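Local coordinates for nitroreductase family protein (Lactobacillus plantarum, PDB 4QLX) that is an FMN-dependent enone reductase that probably reduces 10-oxo-11-octadecenoate to 10-oxooctadecanoate with NADH, in a bacterial pathway that saturates polyunsaturated fatty acids, at residues V11-V25 and M153-N167. Numbering follows the deposited sequence.
Sequences VNNDLADVMFNRHSV and MQLLLVARAHGYDAN. With FMN (flavin mononucleotide), chain C.
Arg160 reaches from the last turn of its helix to the C-terminal end of helix 15-20. Its NE donates to Val18 O at 2.8 Å, on a lone pair in the carbonyl plane. Its NH2 donates to Asp17 O at 2.7 Å, from above the plane of the Asp17 carbonyl; Asn21 N comes from the opposite face. The Arg160 side chain bends at chi3 (53°), and this turns the guanidinium edge to the two carbonyls. Asn21 O lies over the centre of one face. Arg160 NH1 pairs with Asp165 OD1 at 3.2 Å, and NH2 makes a longer salt bridge to Asp17 OD2. Val18 O, Asp17 O and Asp165 OD1, round its edge, fix the guanidinium's rotation.

Val25 lays CG2 on Asp165 CB, and its backbone N donates to Ala166 O at 3.2 Å. Arg22 crosses Arg160 at about a right angle, and Arg22 CG lies 3.6 Å from Arg160 CD. The Arg22 guanidinium goes to the FMN phosphate, and Arg22 NH1 donates to O2P at 2.8 Å. Ser24 N grips phosphate O1P at 2.7 Å, so the loop after helix 15-20 forms part of the phosphate site. Leu157 CD2 packs against Val18 CG1 and the CA of Met19.

At the other end, Asn12 N donates to Ala161 O, close to the Schellman motif at Gly163. The axis of helix 15-20 makes 123° with that of segment 153-161, the end of helix 137-161. The loop after helix 15-20 runs beside strand 165-169, an outermost strand of the antiparallel sheet. Helix 36-46 touches Val158 and His162, and the second subunit packs against Met19 and Met153.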
# COMPACT_ATOMS: atom_id res chain seq x y z
N VAL A 11 9.14 17.14 3.85
CA VAL A 11 10.52 17.53 4.13
C VAL A 11 11.54 16.47 3.65
O VAL A 11 12.70 16.78 3.44
CB VAL A 11 10.72 17.82 5.63
CG1 VAL A 11 10.70 16.54 6.45
CG2 VAL A 11 12.02 18.60 5.85
N ASN A 12 11.11 15.22 3.48
CA ASN A 12 11.91 14.27 2.74
C ASN A 12 11.12 13.87 1.50
O ASN A 12 10.22 13.04 1.56
CB ASN A 12 12.28 13.05 3.60
CG ASN A 12 13.19 12.06 2.86
OD1 ASN A 12 13.58 12.28 1.71
ND2 ASN A 12 13.55 10.97 3.53
N ASN A 13 11.46 14.50 0.38
CA ASN A 13 10.72 14.31 -0.87
C ASN A 13 11.49 13.44 -1.85
O ASN A 13 11.18 13.41 -3.04
CB ASN A 13 10.39 15.67 -1.48
CG ASN A 13 9.35 15.59 -2.57
OD1 ASN A 13 8.32 14.95 -2.40
ND2 ASN A 13 9.63 16.21 -3.70
N ASP A 14 12.51 12.75 -1.35
CA ASP A 14 13.31 11.80 -2.12
C ASP A 14 12.64 10.42 -2.12
O ASP A 14 12.75 9.69 -1.15
CB ASP A 14 14.74 11.73 -1.52
CG ASP A 14 15.67 10.80 -2.28
OD1 ASP A 14 15.21 9.90 -3.02
OD2 ASP A 14 16.91 10.95 -2.11
N LEU A 15 11.97 10.07 -3.22
CA LEU A 15 11.19 8.82 -3.27
C LEU A 15 12.02 7.58 -2.97
O LEU A 15 11.61 6.73 -2.18
CB LEU A 15 10.52 8.67 -4.65
CG LEU A 15 9.58 7.47 -4.85
CD1 LEU A 15 8.49 7.84 -5.80
CD2 LEU A 15 10.31 6.25 -5.40
N ALA A 16 13.19 7.48 -3.60
CA ALA A 16 14.05 6.32 -3.42
C ALA A 16 14.45 6.16 -1.95
O ALA A 16 14.39 5.06 -1.38
CB ALA A 16 15.27 6.43 -4.31
N ASP A 17 14.85 7.26 -1.33
CA ASP A 17 15.22 7.21 0.08
C ASP A 17 14.01 6.87 0.95
O ASP A 17 14.09 6.03 1.84
CB ASP A 17 15.84 8.53 0.53
CG ASP A 17 16.32 8.48 1.98
OD1 ASP A 17 17.26 7.73 2.27
OD2 ASP A 17 15.75 9.20 2.82
N VAL A 18 12.88 7.53 0.69
CA VAL A 18 11.70 7.28 1.50
C VAL A 18 11.28 5.82 1.43
O VAL A 18 11.11 5.17 2.46
CB VAL A 18 10.53 8.19 1.06
CG1 VAL A 18 9.21 7.71 1.67
CG2 VAL A 18 10.82 9.62 1.48
N MET A 19 11.14 5.29 0.21
CA MET A 19 10.63 3.93 0.02
C MET A 19 11.66 2.81 0.22
O MET A 19 11.35 1.78 0.82
CB MET A 19 10.02 3.80 -1.40
CG MET A 19 9.38 2.45 -1.69
SD MET A 19 8.70 2.39 -3.38
CE MET A 19 7.72 3.90 -3.39
N PHE A 20 12.88 3.00 -0.29
CA PHE A 20 13.86 1.91 -0.30
C PHE A 20 14.76 1.87 0.95
O PHE A 20 15.45 0.88 1.20
CB PHE A 20 14.73 2.00 -1.56
CG PHE A 20 13.94 2.03 -2.84
CD1 PHE A 20 12.71 1.39 -2.93
CD2 PHE A 20 14.42 2.69 -3.95
CE1 PHE A 20 11.97 1.40 -4.11
CE2 PHE A 20 13.69 2.72 -5.14
CZ PHE A 20 12.46 2.07 -5.21
N ASN A 21 14.75 2.95 1.72
CA ASN A 21 15.45 2.97 3.01
C ASN A 21 14.46 2.97 4.17
O ASN A 21 14.81 3.35 5.29
CB ASN A 21 16.38 4.18 3.13
CG ASN A 21 17.63 4.03 2.31
OD1 ASN A 21 18.21 2.94 2.23
ND2 ASN A 21 18.06 5.12 1.68
N ARG A 22 13.23 2.57 3.87
CA ARG A 22 12.19 2.42 4.88
C ARG A 22 12.45 1.17 5.71
O ARG A 22 12.69 0.10 5.16
CB ARG A 22 10.80 2.33 4.24
CG ARG A 22 9.68 2.22 5.27
CD ARG A 22 8.46 1.48 4.76
NE ARG A 22 8.83 0.17 4.22
CZ ARG A 22 9.07 -0.91 4.95
NH1 ARG A 22 8.97 -0.87 6.29
NH2 ARG A 22 9.41 -2.04 4.35
N HIS A 23 12.40 1.30 7.03
CA HIS A 23 12.45 0.13 7.90
C HIS A 23 11.37 0.25 8.95
O HIS A 23 10.99 1.35 9.33
CB HIS A 23 13.83 0.00 8.56
CG HIS A 23 14.97 -0.11 7.59
ND1 HIS A 23 15.36 -1.31 7.04
CD2 HIS A 23 15.80 0.83 7.08
CE1 HIS A 23 16.38 -1.11 6.22
NE2 HIS A 23 16.66 0.18 6.23
N SER A 24 10.91 -0.89 9.44
CA SER A 24 10.06 -0.92 10.61
C SER A 24 10.82 -0.41 11.82
O SER A 24 11.82 -1.01 12.24
CB SER A 24 9.54 -2.32 10.88
OG SER A 24 8.41 -2.58 10.05
N VAL A 25 10.35 0.71 12.37
CA VAL A 25 10.92 1.23 13.62
C VAL A 25 9.93 0.99 14.75
O VAL A 25 8.74 1.30 14.61
CB VAL A 25 11.28 2.72 13.49
CG1 VAL A 25 11.72 3.30 14.82
CG2 VAL A 25 12.36 2.90 12.41
N MET A 153 -0.07 1.52 3.71
CA MET A 153 1.22 1.57 3.02
C MET A 153 1.58 3.02 2.67
O MET A 153 2.72 3.42 2.84
CB MET A 153 1.18 0.72 1.74
CG MET A 153 2.57 0.58 1.04
SD MET A 153 3.82 -0.27 2.03
CE MET A 153 4.97 1.06 2.40
N GLN A 154 0.63 3.82 2.21
CA GLN A 154 0.97 5.20 1.89
C GLN A 154 1.30 5.96 3.17
O GLN A 154 2.19 6.80 3.17
CB GLN A 154 -0.15 5.90 1.09
CG GLN A 154 -0.17 5.42 -0.36
CD GLN A 154 -0.51 6.52 -1.37
OE1 GLN A 154 0.05 6.55 -2.47
NE2 GLN A 154 -1.43 7.42 -1.00
N LEU A 155 0.63 5.63 4.27
CA LEU A 155 0.85 6.36 5.52
C LEU A 155 2.27 6.08 6.06
O LEU A 155 2.92 6.96 6.65
CB LEU A 155 -0.22 5.99 6.56
CG LEU A 155 -0.19 6.75 7.90
CD1 LEU A 155 -0.11 8.26 7.68
CD2 LEU A 155 -1.41 6.42 8.74
N LEU A 156 2.77 4.86 5.84
CA LEU A 156 4.14 4.52 6.24
C LEU A 156 5.15 5.38 5.48
O LEU A 156 6.18 5.79 6.04
CB LEU A 156 4.43 3.04 5.99
CG LEU A 156 3.72 1.97 6.83
CD1 LEU A 156 4.10 0.62 6.29
CD2 LEU A 156 4.13 2.06 8.30
N LEU A 157 4.85 5.66 4.21
CA LEU A 157 5.74 6.47 3.39
C LEU A 157 5.60 7.94 3.78
O LEU A 157 6.59 8.65 3.92
CB LEU A 157 5.44 6.26 1.88
CG LEU A 157 5.63 4.81 1.43
CD1 LEU A 157 5.24 4.55 -0.02
CD2 LEU A 157 7.10 4.40 1.64
N VAL A 158 4.35 8.38 3.95
CA VAL A 158 4.08 9.75 4.35
C VAL A 158 4.82 10.06 5.65
O VAL A 158 5.45 11.11 5.78
CB VAL A 158 2.57 10.00 4.53
CG1 VAL A 158 2.33 11.33 5.23
CG2 VAL A 158 1.88 9.99 3.17
N ALA A 159 4.78 9.12 6.58
CA ALA A 159 5.47 9.29 7.86
C ALA A 159 6.93 9.67 7.64
O ALA A 159 7.43 10.64 8.23
CB ALA A 159 5.36 8.01 8.70
N ARG A 160 7.61 8.92 6.77
CA ARG A 160 9.02 9.16 6.45
C ARG A 160 9.21 10.46 5.67
O ARG A 160 10.16 11.20 5.91
CB ARG A 160 9.61 7.97 5.68
CG ARG A 160 10.06 6.84 6.61
CD ARG A 160 10.72 5.66 5.88
NE ARG A 160 11.82 6.03 5.00
CZ ARG A 160 13.02 6.45 5.40
NH1 ARG A 160 13.31 6.58 6.69
NH2 ARG A 160 13.94 6.74 4.49
N ALA A 161 8.30 10.75 4.74
CA ALA A 161 8.35 12.01 4.01
C ALA A 161 8.25 13.22 4.94
O ALA A 161 8.69 14.31 4.58
CB ALA A 161 7.24 12.05 2.96
N HIS A 162 7.65 13.02 6.11
CA HIS A 162 7.58 14.08 7.12
C HIS A 162 8.78 14.06 8.08
O HIS A 162 8.85 14.85 9.04
CB HIS A 162 6.28 13.97 7.91
CG HIS A 162 5.09 14.51 7.17
ND1 HIS A 162 4.39 15.62 7.59
CD2 HIS A 162 4.50 14.10 6.02
CE1 HIS A 162 3.41 15.87 6.74
NE2 HIS A 162 3.46 14.96 5.78
N GLY A 163 9.74 13.17 7.84
CA GLY A 163 10.92 13.12 8.69
C GLY A 163 10.79 12.18 9.87
O GLY A 163 11.66 12.14 10.73
N TYR A 164 9.70 11.41 9.92
CA TYR A 164 9.46 10.46 10.98
C TYR A 164 9.80 9.03 10.54
O TYR A 164 10.47 8.83 9.52
CB TYR A 164 8.01 10.53 11.46
CG TYR A 164 7.67 11.91 11.98
CD1 TYR A 164 8.40 12.48 13.01
CD2 TYR A 164 6.63 12.66 11.43
CE1 TYR A 164 8.12 13.74 13.49
CE2 TYR A 164 6.33 13.93 11.90
CZ TYR A 164 7.09 14.46 12.94
OH TYR A 164 6.81 15.72 13.43
N ASP A 165 9.33 8.07 11.32
CA ASP A 165 9.42 6.67 10.95
C ASP A 165 8.23 5.96 11.55
O ASP A 165 7.45 6.59 12.26
CB ASP A 165 10.73 6.04 11.43
CG ASP A 165 11.86 6.29 10.45
OD1 ASP A 165 11.82 5.69 9.34
OD2 ASP A 165 12.76 7.09 10.77
N ALA A 166 8.10 4.67 11.28
CA ALA A 166 6.84 3.99 11.55
C ALA A 166 6.92 2.48 11.50
O ALA A 166 7.81 1.89 10.88
CB ALA A 166 5.77 4.49 10.53
N ASN A 167 5.97 1.84 12.17
CA ASN A 167 5.82 0.40 12.12
C ASN A 167 4.36 0.07 11.88
O ASN A 167 3.48 0.61 12.57
CB ASN A 167 6.31 -0.25 13.41
CG ASN A 167 5.92 -1.72 13.52
OD1 ASN A 167 5.21 -2.13 14.45
ND2 ASN A 167 6.36 -2.52 12.56
N1 FMN C . 5.89 -5.84 13.39
C2 FMN C . 5.76 -6.07 14.74
O2 FMN C . 6.70 -5.87 15.50
N3 FMN C . 4.59 -6.53 15.28
C4 FMN C . 3.51 -6.75 14.45
O4 FMN C . 2.46 -7.17 14.91
C4A FMN C . 3.63 -6.54 13.08
N5 FMN C . 2.55 -6.77 12.27
C5A FMN C . 2.63 -6.54 10.92
C6 FMN C . 1.50 -6.79 10.16
C7 FMN C . 1.54 -6.56 8.79
C7M FMN C . 0.32 -6.82 7.96
C8 FMN C . 2.70 -6.10 8.21
C8M FMN C . 2.67 -5.86 6.73
C9 FMN C . 3.84 -5.84 8.97
C9A FMN C . 3.81 -6.07 10.35
N10 FMN C . 4.92 -5.85 11.18
C10 FMN C . 4.82 -6.07 12.54
C1' FMN C . 6.24 -5.34 10.65
C2' FMN C . 6.95 -6.48 9.88
O2' FMN C . 7.50 -7.42 10.77
C3' FMN C . 8.03 -5.95 8.94
O3' FMN C . 7.41 -5.21 7.91
C4' FMN C . 8.87 -7.05 8.27
O4' FMN C . 9.62 -7.81 9.20
C5' FMN C . 9.83 -6.43 7.25
O5' FMN C . 10.69 -5.49 7.86
P FMN C . 10.69 -3.96 7.37
O1P FMN C . 11.67 -3.22 8.25
O2P FMN C . 9.29 -3.37 7.51
O3P FMN C . 11.12 -3.86 5.92
O HOH W 1 12.90 10.93 6.31
O HOH W 2 13.53 3.52 8.35
O HOH W 3 7.76 1.13 8.25
O HOH W 4 9.74 3.75 8.95